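Local coordinates for protein citrate synthase (Metallosphaera sedula, PDB 6ABW) that probably catalyses the condensation of acetyl-CoA with oxaloacetate and water to give citrate and CoA, a step of the tricarboxylic acid cycle, at residues A[256-260]-A[261-265]; A[313-316]-A[317-320]; A[304-307]-A[308-312]. All coordinates share one frame; numbering follows the deposited sequence.

How the contacts relate
Contacts 1 and 2, with centres about 14 Å apart, both touch the adenosine end of bound acetyl-CoA: 261-265 bonds the adenine through the backbone of L265 and lays the R264 side chain against it, while 313-320 adds F315, K318 and I320. They also pack on each other, I258 CG2 lying 3.6 Å from F315 CZ. Contact 3, the preceding part of helix 295-315, lies behind them, with G311 about 8 Å from acetyl-CoA and its centre about 11 Å from that of contact 2. It backs contact 1 where L265 CD2 rests 3.7 Å from G311 CA. Beyond L265 the loop runs on to G267 and F268 of the acetyl-CoA site and to H270, a predicted catalytic residue.

Contact 1 (A[256-260]-A[261-265]); sequences RKIIE and GKSRL. With ACO (acetyl coenzyme *a), chain D.
G261 turns its amide back to the carbonyl of R256, G261 N to R256 O being 3.0 Å, in a weak bond that closes a wider pi-type turn at the end of helix 250-260. The next residue, K262, takes a positive phi of 57°, and its N makes a weak bond with I258 O; its chain folds back at chi2 and brings CE up to the carbonyl oxygen of I259. S263 N is then aimed at K257 O at 3.1 Å, in the carbonyl plane, an i+6 to i bond. The pi-type turn, followed by K262 in the left-handed region, ends the helix and leads the chain to the acetyl-CoA pocket. A chi1 of 175° swings S263 OG away from its backbone N to donate to R264 O over 2.9 Å, on a lone pair, which ties down the carbonyl just before L265. The same R264 O, like S263 O, lies 3.6 Å from CD1 of I258, a buried side chain that comes back under the loop. R264 runs extended from CG to NE across one face of the adenine, setting C8A of the ligand over the centre of one guanidinium face. Its NH2 makes two weak bonds, to O2B of the ribose at 2.8 Å and to phosphate oxygen O5A, so that one nitrogen bridges sugar and pyrophosphate. L265 meets the adenine with its backbone in two nearly straight bonds: L265 N donates to N1A (2.9 Å), and N6A donates to L265 O (2.9 Å), while the leucine CD1 faces I258 CD1 at 4.4 Å.

Contact 2 (A[313-316]-A[317-320]); sequences ETFG and AKHI. With ACO (acetyl coenzyme *a), chain D.
F315 and I320 meet at their roots, with F315 CB 3.8 Å from I320 CB, and from there both side chains lead off to the adenosine of acetyl-CoA. The phenylalanine ring is sandwiched: T314 CG2 sits over the centre of one face, and adenine C2A lies 3.3 Å above the opposite face, displaced toward the rim. The ring atom nearest to the ligand is CZ, 3.4 Å from C2A. K318 approaches the same ring differently, at its edge and near its plane, through CE beside CD1. I320 spreads its two branches over the nucleoside: CG2 is turned to C5A and C6A, whereas CG1, anti to the carbonyl carbon (chi1 -58°), carries CD1 to within 3.5 Å of C8A. Replacing F315 by an alanine takes away the ring between T314 CG2 and the base, and is likely to open a gap there and leave the C2A edge of the adenine without its packing partner.

The backbone has the bonding pattern of a Schellman motif. F315 O receives I320 N in a weak bond of 3.3 Å, H319 N donates to G316 O at 2.8 Å, and H319 has the expected positive phi of 63°. The apolar touch of F315 and I320 joins the two residues that the longer bond links. F315 O also takes K318 N, which comes in from above the carbonyl plane, and a water bridges E313 O to A317 N.

F315 and I320 thus offer the nucleotide mainly packing, while the backbone of L265 supplies hydrogen bonds to the adenine. K318 CD lies 3.7 Å from ACO O8A, an oxygen of the 3'-phosphate, and the charge at the end of this lysine may favour the anion without direct contact.

Contact 3 (A[304-307]-A[308-312]); sequences AQKL and EELGV
L310 packs back over K306, one helical turn earlier, starting from its CB, which rests 3.7 Å from K306 O and at a similar distance from L307 O. CG comes nearer still, 3.4 Å from K306 O. With chi1 at -61°, CG is anti to the carbonyl carbon, and the branches divide: CD1 stays beside K306 O, while CD2 reaches the lysine's own chain at CE, 4.1 Å off. The two side chains cross obliquely here, and F254 of helix 250-260 also touches the leucine. K306 and L310 sit one turn apart on alpha helix 295-315, whose i to i+4 bonds hold the register; L310 N to K306 O (3.0 Å, 177°) is almost straight, and G311 N bonds L307 O in the same pattern, less straight. Beyond CE, K306 ends at NZ, which forms a salt bridge with E251 of helix 250-260. Toward E309 its hold is looser: NZ and E309 OE1 are 3.7 Å apart, a long salt bridge, with a water between them accepting from NZ at 2.9 Å and donating to OE1 at 2.7 Å. The bend at chi2 of the lysine (46°) brings its end back toward L310 and E309. On another side of the helix a second water donates to both Q305 O and E308 OE1, and the E308 carboxylate is further met by K284, Y327 and Y276.

Contact 1 (A[256-260]-A[261-265])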
loop_
_atom_site.group_PDB
_atom_site.type_symbol
_atom_site.label_atom_id
_atom_site.label_comp_id
_atom_site.label_asym_id
_atom_site.label_seq_id
_atom_site.Cartn_x
_atom_site.Cartn_y
_atom_site.Cartn_z
ATOM N N ARG A 256 11.791 29.617 25.689
ATOM C CA ARG A 256 10.403 29.885 25.351
ATOM C C ARG A 256 9.581 28.638 24.990
ATOM O O ARG A 256 8.544 28.401 25.574
ATOM C CB ARG A 256 10.370 31.000 24.254
ATOM C CG ARG A 256 11.101 32.333 24.694
ATOM C CD ARG A 256 11.461 33.320 23.552
ATOM N NE ARG A 256 10.693 33.002 22.353
ATOM C CZ ARG A 256 11.183 32.551 21.181
ATOM N NH1 ARG A 256 10.326 32.201 20.226
ATOM N NH2 ARG A 256 12.493 32.486 20.911
ATOM N N LYS A 257 10.054 27.788 24.064
ATOM C CA LYS A 257 9.296 26.689 23.531
ATOM C C LYS A 257 9.346 25.427 24.407
ATOM O O LYS A 257 8.356 24.709 24.497
ATOM C CB LYS A 257 9.745 26.324 22.123
ATOM C CG LYS A 257 9.753 27.484 21.135
ATOM C CD LYS A 257 8.362 27.894 20.670
ATOM C CE LYS A 257 8.409 29.183 19.844
ATOM N NZ LYS A 257 7.032 29.700 19.599
ATOM N N ILE A 258 10.526 25.145 24.956
ATOM C CA ILE A 258 10.783 23.905 25.698
ATOM C C ILE A 258 10.600 24.076 27.217
ATOM O O ILE A 258 9.859 23.296 27.820
ATOM C CB ILE A 258 12.194 23.320 25.373
ATOM C CG1 ILE A 258 12.364 23.154 23.847
ATOM C CG2 ILE A 258 12.413 21.998 26.107
ATOM C CD1 ILE A 258 11.329 22.315 23.125
ATOM N N ILE A 259 11.297 25.018 27.816
ATOM C CA ILE A 259 11.267 25.200 29.269
ATOM C C ILE A 259 9.879 25.765 29.662
ATOM O O ILE A 259 9.255 25.212 30.560
ATOM C CB ILE A 259 12.422 26.049 29.811
ATOM C CG1 ILE A 259 13.804 25.454 29.517
ATOM C CG2 ILE A 259 12.320 26.310 31.335
ATOM C CD1 ILE A 259 13.955 24.036 30.041
ATOM N N GLU A 260 9.388 26.814 28.985
ATOM C CA GLU A 260 8.119 27.502 29.382
ATOM C C GLU A 260 6.921 26.885 28.737
ATOM O O GLU A 260 5.941 26.595 29.411
ATOM C CB GLU A 260 8.241 29.012 29.113
ATOM C CG GLU A 260 9.423 29.680 29.831
ATOM C CD GLU A 260 9.338 29.707 31.386
ATOM O OE1 GLU A 260 8.236 30.024 31.889
ATOM O OE2 GLU A 260 10.360 29.460 32.125
ATOM N N GLY A 261 6.999 26.581 27.441
ATOM C CA GLY A 261 5.891 26.017 26.727
ATOM C C GLY A 261 5.698 24.517 26.852
ATOM O O GLY A 261 4.700 23.978 26.317
ATOM N N LYS A 262 6.697 23.844 27.444
ATOM C CA LYS A 262 6.688 22.379 27.637
ATOM C C LYS A 262 6.535 21.532 26.417
ATOM O O LYS A 262 6.139 20.351 26.538
ATOM C CB LYS A 262 5.590 21.981 28.625
ATOM C CG LYS A 262 5.620 22.826 29.897
ATOM C CD LYS A 262 6.825 22.513 30.743
ATOM C CE LYS A 262 7.077 23.609 31.753
ATOM N NZ LYS A 262 6.164 23.451 32.898
ATOM N N SER A 263 6.879 22.064 25.248
ATOM C CA SER A 263 6.932 21.219 24.095
ATOM C C SER A 263 8.075 20.172 24.286
ATOM O O SER A 263 9.019 20.409 25.037
ATOM C CB SER A 263 7.119 21.981 22.810
ATOM O OG SER A 263 7.261 20.959 21.773
ATOM N N ARG A 264 7.909 19.016 23.663
ATOM C CA ARG A 264 8.977 18.073 23.585
ATOM C C ARG A 264 10.004 18.595 22.594
ATOM O O ARG A 264 9.686 19.401 21.712
ATOM C CB ARG A 264 8.454 16.742 23.223
ATOM C CG ARG A 264 7.783 16.168 24.467
ATOM C CD ARG A 264 7.275 14.809 24.153
ATOM N NE ARG A 264 6.874 14.208 25.424
ATOM C CZ ARG A 264 6.421 12.979 25.529
ATOM N NH1 ARG A 264 6.276 12.233 24.442
ATOM N NH2 ARG A 264 6.056 12.527 26.728
ATOM N N LEU A 265 11.232 18.117 22.755
ATOM C CA LEU A 265 12.280 18.515 21.876
ATOM C C LEU A 265 12.261 17.465 20.783
ATOM O O LEU A 265 12.447 16.279 21.057
ATOM C CB LEU A 265 13.597 18.592 22.651
ATOM C CG LEU A 265 14.844 18.930 21.892
ATOM C CD1 LEU A 265 14.684 20.253 21.202
ATOM C CD2 LEU A 265 16.044 18.930 22.839
HETATM N N1A ACO D . 11.511 16.079 24.866
HETATM C C2A ACO D . 11.272 16.442 26.178
HETATM N N3A ACO D . 10.790 15.557 27.129
HETATM C C4A ACO D . 10.544 14.280 26.752
HETATM C C5A ACO D . 10.791 13.830 25.365
HETATM C C6A ACO D . 11.309 14.827 24.432
HETATM N N6A ACO D . 11.507 14.454 23.150
HETATM N N7A ACO D . 10.432 12.527 25.281
HETATM C C8A ACO D . 9.991 12.146 26.505
HETATM N N9A ACO D . 10.053 13.191 27.361
HETATM C C1B ACO D . 9.697 13.178 28.809
HETATM C C2B ACO D . 8.270 12.690 29.109
HETATM O O2B ACO D . 7.274 13.708 29.005
HETATM C C3B ACO D . 8.451 12.225 30.528
HETATM O O3B ACO D . 8.338 13.395 31.356
HETATM P P3B ACO D . 7.825 13.392 32.908
HETATM O O7A ACO D . 7.261 14.784 33.119
HETATM O O8A ACO D . 9.082 13.112 33.727
HETATM O O9A ACO D . 6.765 12.295 32.933
HETATM C C4B ACO D . 9.871 11.645 30.571
HETATM O O4B ACO D . 10.605 12.282 29.515
HETATM C C5B ACO D . 9.954 10.160 30.321
HETATM O O5B ACO D . 9.333 9.853 29.072
HETATM P P1A ACO D . 9.411 8.345 28.499
HETATM O O1A ACO D . 8.305 7.597 29.207
HETATM O O2A ACO D . 10.876 7.888 28.558
HETATM O O3A ACO D . 9.056 8.395 26.917
HETATM P P2A ACO D . 7.584 8.665 26.301
HETATM O O4A ACO D . 6.908 7.372 25.926
HETATM O O5A ACO D . 6.898 9.777 27.038
HETATM O O6A ACO D . 8.092 9.193 24.862
HETATM C CBP ACO D . 8.861 8.840 22.635
HETATM C CCP ACO D . 9.082 8.508 24.086
HETATM C CDP ACO D . 9.931 8.586 21.597
HETATM C CEP ACO D . 7.405 9.005 22.173
HETATM C CAP ACO D . 9.166 10.418 22.805
HETATM O OAP ACO D . 10.425 10.747 23.421
HETATM C C9P ACO D . 9.103 11.295 21.550
HETATM O O9P ACO D . 8.011 11.749 21.228
HETATM N N8P ACO D . 10.246 11.507 20.847
HETATM C C7P ACO D . 10.229 12.067 19.515
HETATM C C6P ACO D . 9.859 13.529 19.413
HETATM C C5P ACO D . 9.782 13.792 17.913
HETATM O O5P ACO D . 10.777 14.182 17.305
HETATM N N4P ACO D . 8.592 13.619 17.295
HETATM C C3P ACO D . 8.367 13.941 15.880
HETATM C C2P ACO D . 8.040 12.637 15.184
HETATM S S1P ACO D . 6.332 12.636 14.764
HETATM C C ACO D . 6.632 12.433 13.150
HETATM O O ACO D . 6.954 13.423 12.520
HETATM C CH3 ACO D . 6.535 11.041 12.599
#

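Contact 2 (A[313-316]-A[317-320])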
loop_
_atom_site.group_PDB
_atom_site.type_symbol
_atom_site.label_atom_id
_atom_site.label_comp_id
_atom_site.label_asym_id
_atom_site.label_seq_id
_atom_site.Cartn_x
_atom_site.Cartn_y
_atom_site.Cartn_z
ATOM N N GLU A 313 21.427 18.373 28.805
ATOM C CA GLU A 313 21.469 19.033 30.163
ATOM C C GLU A 313 20.084 18.977 30.848
ATOM O O GLU A 313 19.961 18.561 32.016
ATOM C CB GLU A 313 22.014 20.468 30.010
ATOM C CG GLU A 313 22.311 21.154 31.337
ATOM C CD GLU A 313 22.205 22.703 31.327
ATOM O OE1 GLU A 313 22.087 23.379 30.244
ATOM O OE2 GLU A 313 22.249 23.262 32.456
ATOM N N THR A 314 19.016 19.167 30.068
ATOM C CA THR A 314 17.660 19.217 30.603
ATOM C C THR A 314 16.980 17.852 30.742
ATOM O O THR A 314 16.272 17.640 31.684
ATOM C CB THR A 314 16.799 20.121 29.716
ATOM O OG1 THR A 314 17.486 21.373 29.589
ATOM C CG2 THR A 314 15.456 20.342 30.340
ATOM N N PHE A 315 17.187 16.939 29.791
ATOM C CA PHE A 315 16.452 15.677 29.701
ATOM C C PHE A 315 17.289 14.420 29.812
ATOM O O PHE A 315 16.724 13.334 29.963
ATOM C CB PHE A 315 15.737 15.655 28.325
ATOM C CG PHE A 315 14.818 16.815 28.129
ATOM C CD1 PHE A 315 13.746 16.976 28.983
ATOM C CD2 PHE A 315 14.959 17.700 27.021
ATOM C CE1 PHE A 315 12.844 18.013 28.821
ATOM C CE2 PHE A 315 14.084 18.749 26.875
ATOM C CZ PHE A 315 13.006 18.900 27.769
ATOM N N GLY A 316 18.611 14.525 29.783
ATOM C CA GLY A 316 19.446 13.308 29.913
ATOM C C GLY A 316 19.192 12.444 31.174
ATOM O O GLY A 316 19.138 11.200 31.071
ATOM N N ALA A 317 18.976 13.094 32.333
ATOM C CA ALA A 317 18.605 12.378 33.587
ATOM C C ALA A 317 17.283 11.620 33.529
ATOM O O ALA A 317 17.094 10.654 34.278
ATOM C CB ALA A 317 18.606 13.338 34.783
ATOM N N LYS A 318 16.399 11.998 32.607
ATOM C CA LYS A 318 15.248 11.218 32.283
ATOM C C LYS A 318 15.425 10.117 31.202
ATOM O O LYS A 318 14.430 9.529 30.783
ATOM C CB LYS A 318 14.124 12.154 31.847
ATOM C CG LYS A 318 13.951 13.362 32.761
ATOM C CD LYS A 318 12.525 13.853 32.627
ATOM C CE LYS A 318 12.399 15.357 32.834
ATOM N NZ LYS A 318 12.502 15.636 34.281
ATOM N N HIS A 319 16.661 9.860 30.777
ATOM C CA HIS A 319 16.989 8.855 29.726
ATOM C C HIS A 319 16.346 9.272 28.392
ATOM O O HIS A 319 15.883 8.448 27.632
ATOM C CB HIS A 319 16.594 7.450 30.143
ATOM C CG HIS A 319 17.198 7.103 31.465
ATOM N ND1 HIS A 319 16.442 6.818 32.579
ATOM C CD2 HIS A 319 18.480 7.173 31.879
ATOM C CE1 HIS A 319 17.250 6.645 33.611
ATOM N NE2 HIS A 319 18.494 6.860 33.211
ATOM N N ILE A 320 16.356 10.570 28.163
ATOM C CA ILE A 320 15.945 11.153 26.870
ATOM C C ILE A 320 17.152 11.858 26.181
ATOM O O ILE A 320 17.684 12.852 26.659
ATOM C CB ILE A 320 14.802 12.148 27.119
ATOM C CG1 ILE A 320 13.609 11.471 27.797
ATOM C CG2 ILE A 320 14.376 12.868 25.827
ATOM C CD1 ILE A 320 12.943 10.332 27.125
HETATM N N1A ACO D . 11.511 16.079 24.866
HETATM C C2A ACO D . 11.272 16.442 26.178
HETATM N N3A ACO D . 10.790 15.557 27.129
HETATM C C4A ACO D . 10.544 14.280 26.752
HETATM C C5A ACO D . 10.791 13.830 25.365
HETATM C C6A ACO D . 11.309 14.827 24.432
HETATM N N6A ACO D . 11.507 14.454 23.150
HETATM N N7A ACO D . 10.432 12.527 25.281
HETATM C C8A ACO D . 9.991 12.146 26.505
HETATM N N9A ACO D . 10.053 13.191 27.361
HETATM C C1B ACO D . 9.697 13.178 28.809
HETATM C C2B ACO D . 8.270 12.690 29.109
HETATM O O2B ACO D . 7.274 13.708 29.005
HETATM C C3B ACO D . 8.451 12.225 30.528
HETATM O O3B ACO D . 8.338 13.395 31.356
HETATM P P3B ACO D . 7.825 13.392 32.908
HETATM O O7A ACO D . 7.261 14.784 33.119
HETATM O O8A ACO D . 9.082 13.112 33.727
HETATM O O9A ACO D . 6.765 12.295 32.933
HETATM C C4B ACO D . 9.871 11.645 30.571
HETATM O O4B ACO D . 10.605 12.282 29.515
HETATM C C5B ACO D . 9.954 10.160 30.321
HETATM O O5B ACO D . 9.333 9.853 29.072
HETATM P P1A ACO D . 9.411 8.345 28.499
HETATM O O1A ACO D . 8.305 7.597 29.207
HETATM O O2A ACO D . 10.876 7.888 28.558
HETATM O O3A ACO D . 9.056 8.395 26.917
HETATM P P2A ACO D . 7.584 8.665 26.301
HETATM O O4A ACO D . 6.908 7.372 25.926
HETATM O O5A ACO D . 6.898 9.777 27.038
HETATM O O6A ACO D . 8.092 9.193 24.862
HETATM C CBP ACO D . 8.861 8.840 22.635
HETATM C CCP ACO D . 9.082 8.508 24.086
HETATM C CDP ACO D . 9.931 8.586 21.597
HETATM C CEP ACO D . 7.405 9.005 22.173
HETATM C CAP ACO D . 9.166 10.418 22.805
HETATM O OAP ACO D . 10.425 10.747 23.421
HETATM C C9P ACO D . 9.103 11.295 21.550
HETATM O O9P ACO D . 8.011 11.749 21.228
HETATM N N8P ACO D . 10.246 11.507 20.847
HETATM C C7P ACO D . 10.229 12.067 19.515
HETATM C C6P ACO D . 9.859 13.529 19.413
HETATM C C5P ACO D . 9.782 13.792 17.913
HETATM O O5P ACO D . 10.777 14.182 17.305
HETATM N N4P ACO D . 8.592 13.619 17.295
HETATM C C3P ACO D . 8.367 13.941 15.880
HETATM C C2P ACO D . 8.040 12.637 15.184
HETATM S S1P ACO D . 6.332 12.636 14.764
HETATM C C ACO D . 6.632 12.433 13.150
HETATM O O ACO D . 6.954 13.423 12.520
HETATM C CH3 ACO D . 6.535 11.041 12.599
HETATM O O HOH W 1 19.691 15.987 32.779
#

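Contact 3 (A[304-307]-A[308-312])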
loop_
_atom_site.group_PDB
_atom_site.type_symbol
_atom_site.label_atom_id
_atom_site.label_comp_id
_atom_site.label_asym_id
_atom_site.label_seq_id
_atom_site.Cartn_x
_atom_site.Cartn_y
_atom_site.Cartn_z
ATOM N N ALA A 304 21.990 23.022 15.848
ATOM C CA ALA A 304 21.694 21.653 16.345
ATOM C C ALA A 304 22.597 21.269 17.496
ATOM O O ALA A 304 22.125 20.721 18.501
ATOM C CB ALA A 304 21.925 20.641 15.233
ATOM N N GLN A 305 23.876 21.594 17.360
ATOM C CA GLN A 305 24.828 21.240 18.409
ATOM C C GLN A 305 24.484 21.955 19.766
ATOM O O GLN A 305 24.537 21.346 20.844
ATOM C CB GLN A 305 26.287 21.446 17.944
ATOM C CG GLN A 305 27.312 21.094 19.011
ATOM C CD GLN A 305 28.629 20.504 18.456
ATOM O OE1 GLN A 305 29.188 19.561 19.039
ATOM N NE2 GLN A 305 29.084 21.022 17.321
ATOM N N LYS A 306 24.099 23.207 19.686
ATOM C CA LYS A 306 23.700 23.958 20.888
ATOM C C LYS A 306 22.411 23.397 21.486
ATOM O O LYS A 306 22.296 23.222 22.717
ATOM C CB LYS A 306 23.478 25.422 20.517
ATOM C CG LYS A 306 23.186 26.312 21.706
ATOM C CD LYS A 306 24.115 26.106 22.940
ATOM C CE LYS A 306 23.754 27.105 24.046
ATOM N NZ LYS A 306 24.823 27.139 25.090
ATOM N N LEU A 307 21.429 23.080 20.634
ATOM C CA LEU A 307 20.206 22.394 21.140
ATOM C C LEU A 307 20.475 21.054 21.753
ATOM O O LEU A 307 19.836 20.639 22.776
ATOM C CB LEU A 307 19.164 22.232 20.039
ATOM C CG LEU A 307 18.121 23.251 19.843
ATOM C CD1 LEU A 307 17.163 22.784 18.726
ATOM C CD2 LEU A 307 17.377 23.587 21.163
ATOM N N GLU A 308 21.419 20.316 21.191
ATOM C CA GLU A 308 21.742 19.034 21.769
ATOM C C GLU A 308 22.264 19.218 23.199
ATOM O O GLU A 308 21.903 18.484 24.123
ATOM C CB GLU A 308 22.845 18.354 20.906
ATOM C CG GLU A 308 23.304 16.989 21.478
ATOM C CD GLU A 308 24.519 16.377 20.769
ATOM O OE1 GLU A 308 25.199 16.982 19.902
ATOM O OE2 GLU A 308 24.804 15.253 21.155
ATOM N N GLU A 309 23.125 20.200 23.374
ATOM C CA GLU A 309 23.711 20.481 24.706
ATOM C C GLU A 309 22.622 20.866 25.700
ATOM O O GLU A 309 22.521 20.340 26.819
ATOM C CB GLU A 309 24.727 21.647 24.632
ATOM C CG GLU A 309 25.410 21.863 25.975
ATOM C CD GLU A 309 26.689 22.697 25.910
ATOM O OE1 GLU A 309 26.594 23.892 25.492
ATOM O OE2 GLU A 309 27.778 22.173 26.326
ATOM N N LEU A 310 21.801 21.814 25.278
ATOM C CA LEU A 310 20.622 22.217 26.126
ATOM C C LEU A 310 19.707 21.041 26.432
ATOM O O LEU A 310 19.276 20.820 27.590
ATOM C CB LEU A 310 19.822 23.345 25.464
ATOM C CG LEU A 310 20.595 24.654 25.226
ATOM C CD1 LEU A 310 19.770 25.644 24.423
ATOM C CD2 LEU A 310 21.013 25.278 26.529
ATOM N N GLY A 311 19.384 20.242 25.399
ATOM C CA GLY A 311 18.531 19.087 25.591
ATOM C C GLY A 311 19.078 17.999 26.505
ATOM O O GLY A 311 18.326 17.471 27.339
ATOM N N VAL A 312 20.332 17.645 26.345
ATOM C CA VAL A 312 20.896 16.592 27.235
ATOM C C VAL A 312 21.003 17.126 28.674
ATOM O O VAL A 312 20.707 16.403 29.652
ATOM C CB VAL A 312 22.251 16.061 26.701
ATOM C CG1 VAL A 312 22.907 15.092 27.724
ATOM C CG2 VAL A 312 22.001 15.353 25.341
HETATM O O HOH W 2 26.211 19.330 21.467
HETATM O O HOH W 3 24.560 24.895 26.880
#